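Local coordinates for protein autolysin E (Staphylococcus aureus, PDB 4PI8) that probably cleaves the glycan strands of bacterial peptidoglycan as an endo-beta-N-acetylglucosaminidase of the lysozyme clan, and here holds a NAG-NAM disaccharide, at residues Met17-Lys27 and Pro189-Ile198; Asp53-Glu61 and Phe172-Met182. The protein carries 1 engineered substitution. All blocks are in the same frame, centred on the assembly; numbering follows the deposited sequence. Where two conformers were deposited one is given.

Contact 1. Residues Met17-Lys27 and Pro189-Ile198; sequences MQQGKGIVQTK and PAQHQYASDI. With AMU (N-acetyl-beta-muramic acid), chain B; NAG (2-acetamido-2-deoxy-beta-D-glucopyranose), chain C; SO4 (sulfate ion), chain N.
Gln18 and Gln193 face each other with nearly coplanar amides, their planes 18° apart, and exchange two hydrogen bonds: Gln18 NE2 gives to Gln193 OE1 at 2.8 Å and Gln193 NE2 returns one to Gln18 OE1 at 3.0 Å. Each N-H points at an in-plane lone pair, a pairing for which glutamine, donor and acceptor in one flat group, is well suited. Both oxygens take a further donor, Gln25 NE2 on Gln18 OE1 and Ala190 N on Gln193 OE1, which fixes the amide flips and satisfies these buried groups. The bend of Gln18 at chi2 (-64°) brings its amide across to the extended Gln193. Beside the pair, the short methyl of Ala190 packs with its CB 3.8 Å from Ile23 CD1.

At the other end Thr26 bridges the loop by backbone, its N giving to Ser196 O at 2.9 Å and its O receiving from Ile198 N at 2.8 Å. A water joins Thr26 OG1 to a sulfate, probably from the crystallisation liquor, which Ser196 N and Asp197 N also hold.

Farther out, Arg183 bonds Gln25 OE1 and Asp197 O. The loop thus braced presents Gln193 N to NAG O7 (2.9 Å) and Tyr194 O to AMU N2 (2.8 Å), while AMU C8 sits over one face of the Tyr194 ring, near its centre. The backbone bonds to both N-acetyl groups are consistent with a preference for acetamido sugars.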
loop_
_atom_site.group_PDB
_atom_site.type_symbol
_atom_site.label_atom_id
_atom_site.label_comp_id
_atom_site.label_asym_id
_atom_site.label_seq_id
_atom_site.Cartn_x
_atom_site.Cartn_y
_atom_site.Cartn_z
ATOM N N MET A 17 12.929 17.554 -5.450
ATOM C CA MET A 17 12.810 16.365 -6.314
ATOM C C MET A 17 11.333 15.929 -6.459
ATOM O O MET A 17 10.913 15.660 -7.521
ATOM C CB MET A 17 13.705 15.260 -5.759
ATOM C CG MET A 17 15.186 15.583 -5.888
ATOM S SD MET A 17 16.327 14.568 -4.958
ATOM C CE MET A 17 16.364 13.137 -5.954
ATOM N N GLN A 18 10.595 15.903 -5.324
ATOM C CA GLN A 18 9.173 15.494 -5.341
ATOM C C GLN A 18 8.312 16.459 -6.174
ATOM O O GLN A 18 7.317 16.075 -6.730
ATOM C CB GLN A 18 8.618 15.458 -3.938
ATOM C CG GLN A 18 9.190 14.407 -3.021
ATOM C CD GLN A 18 8.946 12.952 -3.402
ATOM O OE1 GLN A 18 8.139 12.669 -4.286
ATOM N NE2 GLN A 18 9.606 12.079 -2.690
ATOM N N GLN A 19 8.780 17.716 -6.231
ATOM C CA GLN A 19 8.117 18.764 -7.004
ATOM C C GLN A 19 8.627 18.841 -8.444
ATOM O O GLN A 19 8.229 19.729 -9.246
ATOM C CB GLN A 19 8.357 20.112 -6.313
ATOM C CG GLN A 19 7.723 20.222 -4.951
ATOM C CD GLN A 19 8.160 21.452 -4.156
ATOM O OE1 GLN A 19 9.185 22.086 -4.467
ATOM N NE2 GLN A 19 7.400 21.796 -3.133
ATOM N N GLY A 20 9.471 17.900 -8.850
ATOM C CA GLY A 20 10.062 17.944 -10.179
ATOM C C GLY A 20 9.121 17.750 -11.338
ATOM O O GLY A 20 7.933 17.340 -11.226
ATOM N N LYS A 21 9.633 17.996 -12.528
ATOM C CA LYS A 21 8.791 18.026 -13.723
ATOM C C LYS A 21 8.077 16.728 -14.016
ATOM O O LYS A 21 8.682 15.672 -14.121
ATOM C CB LYS A 21 9.597 18.441 -14.979
ATOM C CG LYS A 21 8.709 18.566 -16.208
ATOM C CD LYS A 21 9.547 19.016 -17.398
ATOM C CE LYS A 21 8.689 19.157 -18.617
ATOM N NZ LYS A 21 7.715 20.283 -18.460
ATOM N N GLY A 22 6.754 16.833 -14.204
ATOM C CA GLY A 22 5.951 15.695 -14.587
ATOM C C GLY A 22 5.604 14.657 -13.537
ATOM O O GLY A 22 4.932 13.671 -13.866
ATOM N N ILE A 23 6.110 14.823 -12.325
ATOM C CA ILE A 23 5.910 13.789 -11.262
ATOM C C ILE A 23 4.460 13.950 -10.773
ATOM O O ILE A 23 4.096 15.045 -10.343
ATOM C CB ILE A 23 6.915 13.942 -10.164
ATOM C CG1 ILE A 23 8.336 13.635 -10.705
ATOM C CG2 ILE A 23 6.552 13.053 -8.970
ATOM C CD1 ILE A 23 9.432 14.165 -9.826
ATOM N N VAL A 24 3.726 12.860 -10.796
ATOM C CA VAL A 24 2.287 12.900 -10.439
ATOM C C VAL A 24 2.123 12.825 -8.925
ATOM O O VAL A 24 2.579 11.857 -8.313
ATOM C CB VAL A 24 1.521 11.786 -11.136
ATOM C CG1 VAL A 24 0.044 11.804 -10.703
ATOM C CG2 VAL A 24 1.663 11.922 -12.663
ATOM N N GLN A 25 1.531 13.852 -8.343
ATOM C CA GLN A 25 1.283 13.933 -6.909
ATOM C C GLN A 25 -0.148 14.429 -6.810
ATOM O O GLN A 25 -0.437 15.491 -7.337
ATOM C CB GLN A 25 2.182 14.914 -6.185
ATOM C CG GLN A 25 3.693 14.711 -6.510
ATOM C CD GLN A 25 4.419 13.761 -5.598
ATOM O OE1 GLN A 25 3.822 12.908 -4.947
ATOM N NE2 GLN A 25 5.732 13.846 -5.559
ATOM N N THR A 26 -1.039 13.648 -6.185
ATOM C CA THR A 26 -2.477 13.946 -6.224
ATOM C C THR A 26 -3.056 14.079 -4.820
ATOM O O THR A 26 -2.464 13.679 -3.799
ATOM C CB THR A 26 -3.222 12.868 -6.974
ATOM O OG1 THR A 26 -3.034 11.603 -6.326
ATOM C CG2 THR A 26 -2.763 12.741 -8.416
ATOM N N LYS A 27 -4.252 14.687 -4.777
ATOM C CA LYS A 27 -4.979 14.920 -3.524
ATOM C C LYS A 27 -6.477 14.800 -3.813
ATOM O O LYS A 27 -6.895 15.121 -4.912
ATOM C CB LYS A 27 -4.627 16.321 -3.021
ATOM C CG LYS A 27 -5.492 16.968 -1.977
ATOM C CD LYS A 27 -5.501 18.485 -2.180
ATOM C CE LYS A 27 -6.677 19.131 -1.453
ATOM N NZ LYS A 27 -6.793 18.645 -0.045
ATOM N N PRO A 189 14.619 10.015 -3.499
ATOM C CA PRO A 189 13.347 10.722 -3.609
ATOM C C PRO A 189 12.789 10.766 -5.011
ATOM O O PRO A 189 13.522 10.961 -5.998
ATOM C CB PRO A 189 13.689 12.135 -3.071
ATOM C CG PRO A 189 14.765 11.915 -2.132
ATOM C CD PRO A 189 15.607 10.813 -2.741
ATOM N N ALA A 190 11.485 10.597 -5.136
ATOM C CA ALA A 190 10.725 10.710 -6.350
ATOM C C ALA A 190 10.863 9.538 -7.290
ATOM O O ALA A 190 10.342 9.595 -8.440
ATOM C CB ALA A 190 10.942 12.066 -7.076
ATOM N N GLN A 191 11.525 8.457 -6.899
ATOM C CA GLN A 191 11.583 7.230 -7.629
ATOM C C GLN A 191 10.907 6.174 -6.808
ATOM O O GLN A 191 11.021 6.127 -5.592
ATOM C CB GLN A 191 13.085 6.720 -7.769
ATOM C CG GLN A 191 13.889 7.653 -8.592
ATOM C CD GLN A 191 15.179 7.010 -8.985
ATOM O OE1 GLN A 191 16.249 7.392 -8.515
ATOM N NE2 GLN A 191 15.087 6.006 -9.794
ATOM N N HIS A 192 10.386 5.183 -7.518
ATOM C CA HIS A 192 9.886 3.948 -6.916
ATOM C C HIS A 192 8.956 4.247 -5.743
ATOM O O HIS A 192 9.120 3.624 -4.658
ATOM C CB HIS A 192 11.016 2.983 -6.533
ATOM C CG HIS A 192 10.521 1.581 -6.453
ATOM N ND1 HIS A 192 10.301 0.934 -5.245
ATOM C CD2 HIS A 192 10.024 0.761 -7.414
ATOM C CE1 HIS A 192 9.749 -0.242 -5.481
ATOM N NE2 HIS A 192 9.555 -0.376 -6.781
ATOM N N GLN A 193 7.958 5.046 -5.983
ATOM C CA GLN A 193 6.958 5.415 -4.925
ATOM C C GLN A 193 5.659 4.712 -5.206
ATOM O O GLN A 193 5.174 4.586 -6.318
ATOM C CB GLN A 193 6.816 6.917 -4.890
ATOM C CG GLN A 193 8.113 7.518 -4.362
ATOM C CD GLN A 193 8.253 9.031 -4.219
ATOM O OE1 GLN A 193 9.256 9.443 -3.658
ATOM N NE2 GLN A 193 7.349 9.798 -4.740
ATOM N N TYR A 194 5.020 4.267 -4.105
ATOM C CA TYR A 194 3.906 3.318 -4.275
ATOM C C TYR A 194 2.695 3.963 -4.837
ATOM O O TYR A 194 1.891 3.286 -5.517
ATOM C CB TYR A 194 3.606 2.639 -2.924
ATOM C CG TYR A 194 2.890 1.279 -3.107
ATOM C CD1 TYR A 194 1.504 1.245 -3.347
ATOM C CD2 TYR A 194 3.569 0.120 -3.061
ATOM C CE1 TYR A 194 0.898 0.034 -3.616
ATOM C CE2 TYR A 194 2.936 -1.108 -3.336
ATOM C CZ TYR A 194 1.617 -1.096 -3.603
ATOM O OH TYR A 194 1.011 -2.362 -3.840
ATOM N N ALA A 195 2.449 5.237 -4.525
ATOM C CA ALA A 195 1.224 5.875 -4.889
ATOM C C ALA A 195 1.427 7.342 -5.156
ATOM O O ALA A 195 2.409 7.910 -4.644
ATOM C CB ALA A 195 0.229 5.675 -3.774
ATOM N N SER A 196 0.507 7.952 -5.933
ATOM C CA SER A 196 0.515 9.413 -6.123
ATOM C C SER A 196 -0.259 10.180 -5.111
ATOM O O SER A 196 0.004 11.336 -4.878
ATOM C CB SER A 196 0.060 9.756 -7.539
ATOM O OG SER A 196 -1.302 9.421 -7.734
ATOM N N ASP A 197 -1.247 9.534 -4.461
ATOM C CA ASP A 197 -2.037 10.207 -3.451
ATOM C C ASP A 197 -1.107 10.653 -2.305
ATOM O O ASP A 197 -0.523 9.819 -1.630
ATOM C CB ASP A 197 -3.136 9.254 -2.962
ATOM C CG ASP A 197 -4.012 9.834 -1.898
ATOM O OD1 ASP A 197 -3.885 10.959 -1.411
ATOM O OD2 ASP A 197 -4.873 8.996 -1.481
ATOM N N ILE A 198 -1.052 11.961 -2.037
ATOM C CA ILE A 198 -0.220 12.515 -0.972
ATOM C C ILE A 198 -0.619 12.076 0.440
ATOM O O ILE A 198 0.184 12.221 1.375
ATOM C CB ILE A 198 -0.051 14.038 -1.049
ATOM C CG1 ILE A 198 -1.358 14.777 -0.675
ATOM C CG2 ILE A 198 0.548 14.423 -2.396
ATOM C CD1 ILE A 198 -1.204 16.299 -0.706
HETATM C C1 AMU B . 1.365 4.192 -8.694
HETATM C C2 AMU B . 2.244 3.035 -9.069
HETATM C C3 AMU B . 3.692 3.513 -9.261
HETATM C C4 AMU B . 3.690 4.676 -10.280
HETATM C C5 AMU B . 2.652 5.691 -9.895
HETATM C C6 AMU B . 2.593 6.842 -10.902
HETATM C C7 AMU B . 2.279 0.678 -8.241
HETATM C C8 AMU B . 2.404 -0.176 -6.998
HETATM C C9 AMU B . 5.455 1.973 -8.690
HETATM C C10 AMU B . 5.716 0.534 -8.914
HETATM C C11 AMU B . 6.744 2.790 -8.734
HETATM O O1 AMU B . 0.012 3.786 -8.559
HETATM O O3 AMU B . 4.551 2.460 -9.686
HETATM O O4 AMU B . 5.031 5.193 -10.247
HETATM O O5 AMU B . 1.384 5.089 -9.811
HETATM O O6 AMU B . 1.750 7.914 -10.467
HETATM O O7 AMU B . 2.102 0.180 -9.332
HETATM O O10 AMU B . 6.035 -0.211 -7.940
HETATM O O11 AMU B . 5.661 0.070 -10.125
HETATM N N2 AMU B . 2.253 1.986 -8.018
HETATM C C1 NAG C . 5.605 5.386 -11.527
HETATM C C2 NAG C . 6.942 6.065 -11.207
HETATM C C3 NAG C . 7.684 6.315 -12.532
HETATM C C4 NAG C . 7.754 5.012 -13.269
HETATM C C5 NAG C . 6.396 4.351 -13.439
HETATM C C6 NAG C . 6.591 2.966 -13.979
HETATM C C7 NAG C . 7.254 7.422 -9.131
HETATM C C8 NAG C . 7.103 8.762 -8.521
HETATM N N2 NAG C . 6.864 7.293 -10.412
HETATM O O3 NAG C . 8.998 6.763 -12.235
HETATM O O4 NAG C . 8.235 5.260 -14.587
HETATM O O5 NAG C . 5.810 4.145 -12.154
HETATM O O6 NAG C . 5.262 2.520 -14.260
HETATM O O7 NAG C . 7.721 6.465 -8.501
HETATM S S SO4 N . -2.377 5.969 -6.722
HETATM O O1 SO4 N . -2.600 4.628 -6.109
HETATM O O2 SO4 N . -1.135 5.948 -7.450
HETATM O O3 SO4 N . -2.562 7.029 -5.688
HETATM O O4 SO4 N . -3.429 6.196 -7.794
HETATM O O HOH W 1 -4.156 9.296 -7.205
#

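Contact 2. Residues Asp53-Glu61 and Phe172-Met182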
loop_
_atom_site.group_PDB
_atom_site.type_symbol
_atom_site.label_atom_id
_atom_site.label_comp_id
_atom_site.label_asym_id
_atom_site.label_seq_id
_atom_site.Cartn_x
_atom_site.Cartn_y
_atom_site.Cartn_z
ATOM N N ASP A 53 2.092 7.235 14.972
ATOM C CA ASP A 53 3.304 6.998 14.202
ATOM C C ASP A 53 3.301 5.677 13.423
ATOM O O ASP A 53 4.355 5.136 13.045
ATOM C CB ASP A 53 4.533 7.159 15.097
ATOM C CG ASP A 53 4.940 8.650 15.257
ATOM O OD1 ASP A 53 4.118 9.548 14.905
ATOM O OD2 ASP A 53 6.072 8.923 15.707
ATOM N N MET A 54 2.117 5.172 13.099
ATOM C CA MET A 54 1.942 3.970 12.240
ATOM C C MET A 54 2.657 4.118 10.898
ATOM O O MET A 54 3.092 3.115 10.390
ATOM C CB MET A 54 0.455 3.666 11.855
ATOM C CG MET A 54 -0.367 2.647 12.636
ATOM S SD MET A 54 0.584 1.219 13.182
ATOM C CE MET A 54 0.878 1.976 14.712
ATOM N N LYS A 55 2.723 5.343 10.335
ATOM C CA LYS A 55 3.364 5.476 9.019
ATOM C C LYS A 55 4.873 5.267 9.100
ATOM O O LYS A 55 5.521 5.106 8.042
ATOM C CB LYS A 55 2.937 6.676 8.266
ATOM C CG LYS A 55 3.387 7.977 8.832
ATOM C CD LYS A 55 3.051 9.111 7.886
ATOM C CE LYS A 55 1.762 9.851 8.179
ATOM N NZ LYS A 55 1.648 11.121 7.404
ATOM N N TYR A 56 5.453 5.288 10.304
ATOM C CA TYR A 56 6.888 5.172 10.485
ATOM C C TYR A 56 7.278 3.858 11.089
ATOM O O TYR A 56 8.421 3.606 11.418
ATOM C CB TYR A 56 7.349 6.341 11.369
ATOM C CG TYR A 56 6.991 7.681 10.818
ATOM C CD1 TYR A 56 7.515 8.181 9.650
ATOM C CD2 TYR A 56 6.028 8.471 11.466
ATOM C CE1 TYR A 56 7.135 9.401 9.158
ATOM C CE2 TYR A 56 5.672 9.703 10.968
ATOM C CZ TYR A 56 6.229 10.174 9.813
ATOM O OH TYR A 56 5.843 11.410 9.287
ATOM N N MET A 57 6.318 2.945 11.230
ATOM C CA MET A 57 6.507 1.646 11.848
ATOM C C MET A 57 6.900 0.573 10.844
ATOM O O MET A 57 6.271 0.434 9.764
ATOM C CB MET A 57 5.234 1.244 12.557
ATOM C CG MET A 57 5.391 0.018 13.391
ATOM S SD MET A 57 3.836 -0.627 14.037
ATOM C CE MET A 57 3.237 -1.336 12.488
ATOM N N ASP A 58 7.866 -0.267 11.171
ATOM C CA ASP A 58 8.338 -1.314 10.317
ATOM C C ASP A 58 7.215 -2.328 10.118
ATOM O O ASP A 58 6.690 -2.881 11.106
ATOM C CB ASP A 58 9.546 -1.956 11.012
ATOM C CG ASP A 58 10.144 -3.086 10.282
ATOM O OD1 ASP A 58 9.657 -3.600 9.284
ATOM O OD2 ASP A 58 11.267 -3.552 10.723
ATOM N N ILE A 59 6.755 -2.490 8.873
ATOM C CA ILE A 59 5.676 -3.432 8.500
ATOM C C ILE A 59 6.163 -4.721 7.903
ATOM O O ILE A 59 5.401 -5.514 7.354
ATOM C CB ILE A 59 4.584 -2.706 7.638
ATOM C CG1 ILE A 59 5.242 -1.926 6.495
ATOM C CG2 ILE A 59 3.741 -1.829 8.527
ATOM C CD1 ILE A 59 4.296 -1.371 5.475
ATOM N N THR A 60 7.467 -4.964 8.082
ATOM C CA THR A 60 8.069 -6.213 7.685
ATOM C C THR A 60 8.086 -7.156 8.834
ATOM O O THR A 60 8.799 -8.210 8.621
ATOM C CB THR A 60 9.509 -6.006 7.119
ATOM O OG1 THR A 60 10.424 -5.809 8.226
ATOM C CG2 THR A 60 9.569 -4.884 6.211
ATOM N N GLU A 61 7.522 -6.774 9.983
ATOM C CA GLU A 61 7.372 -7.611 11.183
ATOM C C GLU A 61 5.912 -8.012 11.313
ATOM O O GLU A 61 4.986 -7.162 11.342
ATOM C CB GLU A 61 7.774 -6.881 12.446
ATOM C CG GLU A 61 9.213 -6.380 12.625
ATOM C CD GLU A 61 10.302 -7.351 12.209
ATOM O OE1 GLU A 61 10.101 -8.591 12.213
ATOM O OE2 GLU A 61 11.396 -6.832 11.871
ATOM N N PHE A 172 9.843 -4.125 0.280
ATOM C CA PHE A 172 10.553 -4.446 1.501
ATOM C C PHE A 172 12.032 -4.842 1.225
ATOM O O PHE A 172 12.926 -4.485 1.976
ATOM C CB PHE A 172 9.870 -5.527 2.334
ATOM C CG PHE A 172 8.482 -5.197 2.813
ATOM C CD1 PHE A 172 7.982 -3.914 2.792
ATOM C CD2 PHE A 172 7.743 -6.180 3.408
ATOM C CE1 PHE A 172 6.757 -3.630 3.334
ATOM C CE2 PHE A 172 6.531 -5.877 3.971
ATOM C CZ PHE A 172 6.010 -4.616 3.939
ATOM N N GLU A 173 12.257 -5.575 0.167
ATOM C CA GLU A 173 13.627 -5.971 -0.220
ATOM C C GLU A 173 14.404 -4.811 -0.805
ATOM O O GLU A 173 15.635 -4.941 -0.981
ATOM C CB GLU A 173 13.600 -7.143 -1.171
ATOM C CG GLU A 173 13.133 -8.451 -0.534
ATOM C CD GLU A 173 14.003 -8.907 0.578
ATOM O OE1 GLU A 173 15.248 -9.070 0.359
ATOM O OE2 GLU A 173 13.541 -9.049 1.686
ATOM N N ASN A 174 13.749 -3.694 -1.052
ATOM C CA ASN A 174 14.377 -2.439 -1.527
ATOM C C ASN A 174 14.556 -1.453 -0.389
ATOM O O ASN A 174 14.668 -0.249 -0.652
ATOM C CB ASN A 174 13.568 -1.828 -2.671
ATOM C CG ASN A 174 14.301 -0.711 -3.408
ATOM O OD1 ASN A 174 15.490 -0.932 -3.762
ATOM N ND2 ASN A 174 13.696 0.467 -3.552
ATOM N N ASN A 175 14.485 -1.895 0.874
ATOM C CA ASN A 175 14.645 -1.045 2.011
ATOM C C ASN A 175 13.594 0.056 2.172
ATOM O O ASN A 175 13.793 1.053 2.877
ATOM C CB ASN A 175 16.074 -0.440 2.026
ATOM C CG ASN A 175 16.480 0.070 3.389
ATOM O OD1 ASN A 175 16.158 -0.541 4.435
ATOM N ND2 ASN A 175 17.233 1.203 3.418
ATOM N N GLN A 176 12.399 -0.214 1.642
ATOM C CA GLN A 176 11.217 0.649 1.895
ATOM C C GLN A 176 10.337 -0.207 2.828
ATOM O O GLN A 176 9.545 -1.006 2.366
ATOM C CB GLN A 176 10.557 1.002 0.573
ATOM C CG GLN A 176 11.400 1.912 -0.297
ATOM C CD GLN A 176 10.824 2.111 -1.689
ATOM O OE1 GLN A 176 11.101 1.339 -2.604
ATOM N NE2 GLN A 176 10.000 3.088 -1.858
ATOM N N LEU A 177 10.558 -0.019 4.120
ATOM C CA LEU A 177 10.093 -0.898 5.176
ATOM C C LEU A 177 8.907 -0.361 5.939
ATOM O O LEU A 177 8.390 -1.073 6.818
ATOM C CB LEU A 177 11.234 -1.142 6.191
ATOM C CG LEU A 177 12.593 -1.524 5.617
ATOM C CD1 LEU A 177 13.512 -1.799 6.846
ATOM C CD2 LEU A 177 12.434 -2.738 4.755
ATOM N N ASN A 178 8.544 0.870 5.706
ATOM C CA ASN A 178 7.383 1.490 6.344
ATOM C C ASN A 178 6.621 2.298 5.349
ATOM O O ASN A 178 7.064 2.506 4.188
ATOM C CB ASN A 178 7.794 2.220 7.606
ATOM C CG ASN A 178 8.639 3.433 7.357
ATOM O OD1 ASN A 178 8.488 4.159 6.378
ATOM N ND2 ASN A 178 9.532 3.694 8.341
ATOM N N LEU A 179 5.408 2.737 5.722
ATOM C CA LEU A 179 4.592 3.427 4.765
ATOM C C LEU A 179 5.212 4.696 4.194
ATOM O O LEU A 179 5.102 5.037 3.034
ATOM C CB LEU A 179 3.185 3.745 5.336
ATOM C CG LEU A 179 2.309 2.514 5.651
ATOM C CD1 LEU A 179 1.159 2.954 6.524
ATOM C CD2 LEU A 179 1.827 1.778 4.439
ATOM N N TYR A 180 5.816 5.460 5.111
ATOM C CA TYR A 180 6.510 6.697 4.700
ATOM C C TYR A 180 7.549 6.426 3.595
ATOM O O TYR A 180 7.609 7.140 2.622
ATOM C CB TYR A 180 7.189 7.374 5.902
ATOM C CG TYR A 180 7.724 8.738 5.530
ATOM C CD1 TYR A 180 6.914 9.849 5.508
ATOM C CD2 TYR A 180 9.035 8.916 5.155
ATOM C CE1 TYR A 180 7.378 11.083 5.103
ATOM C CE2 TYR A 180 9.491 10.164 4.733
ATOM C CZ TYR A 180 8.672 11.227 4.729
ATOM O OH TYR A 180 9.143 12.477 4.272
ATOM N N GLN A 181 8.352 5.398 3.822
ATOM C CA GLN A 181 9.380 5.045 2.835
ATOM C C GLN A 181 8.784 4.541 1.548
ATOM O O GLN A 181 9.301 4.810 0.455
ATOM C CB GLN A 181 10.387 4.045 3.351
ATOM C CG GLN A 181 11.224 4.547 4.520
ATOM C CD GLN A 181 12.013 3.439 5.141
ATOM O OE1 GLN A 181 11.514 2.344 5.403
ATOM N NE2 GLN A 181 13.315 3.687 5.365
ATOM N N MET A 182 7.705 3.756 1.630
ATOM C CA MET A 182 7.028 3.268 0.419
ATOM C C MET A 182 6.504 4.447 -0.385
ATOM O O MET A 182 6.506 4.398 -1.639
ATOM C CB MET A 182 5.887 2.316 0.800
ATOM C CG MET A 182 6.376 0.992 1.342
ATOM S SD MET A 182 5.048 -0.092 1.908
ATOM C CE MET A 182 4.371 -0.621 0.331
HETATM O O HOH W 2 4.429 1.830 8.302
HETATM O O HOH W 3 10.330 1.660 10.435
#
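A buried water ties the two segments together at the start of helix 179-184, donating to Met54 O and Met57 O and accepting from Leu179 N. Beside it Tyr180 N gives to Lys55 O at 3.0 Å, so of the first N-H groups of the helix the 53-61 loop takes Tyr180 N directly and Leu179 N through the water. Farther along, Ile59 N bonds Leu177 O at 3.0 Å, although neither segment forms a strand here.

Asn178 stands at the N-cap of that helix. Its chi1 of 68° folds the amide back over its own backbone, where OD1 accepts from Gln181 N at 2.8 Å; Gln181 OE1 reaches back to Leu177 N and, weakly, to Asn178 N, and the two residues form a capping box. Asparagine suits the place because its other end, ND2, bonds weakly to Tyr56 O, shares a second water with it, and also reaches Tyr226. Upstream, a Schellman motif with Asn175 at positive phi ends helix 156-172, so the segment is the short connection between two helices of the lysozyme-clan domain.

Thr60 CG2 rests over one face of the Phe172 ring in a CH-pi contact, 3.7 Å from its centroid. Asp58 OD1 sets that threonine: it accepts from Thr60 N, which makes an Asx turn, and also from Thr60 OG1. Branched Ile59 packs beside it: CG1 touches Phe172 CZ, and CD1 lies 3.9 Å from Met182 SD, with Tyr100 of helix 98-108 alongside. The Tyr56 and Tyr180 rings meet obliquely, and Tyr180 OH reaches Met45 O.

In the fold
Along the chain the order is 17-27, 53-61, 172-182, 189-198, so contact 1 encloses contact 2. Their centres lie about 18 Å apart, contact 2 in the buried interior and contact 1 nearer the surface, at the glycan pocket. Helix 179-184 connects them: it starts in contact 2 and leads into the loop of contact 1. The two also touch directly, with probable hydrogen bonds from His192 ND1 to Gln176 OE1 and from Tyr194 N to Met182 O. In both, a segment from the N-terminal part of the chain packs on one from the glucosaminidase domain, so N-terminal residues pack against the part of the chain that binds the glycan.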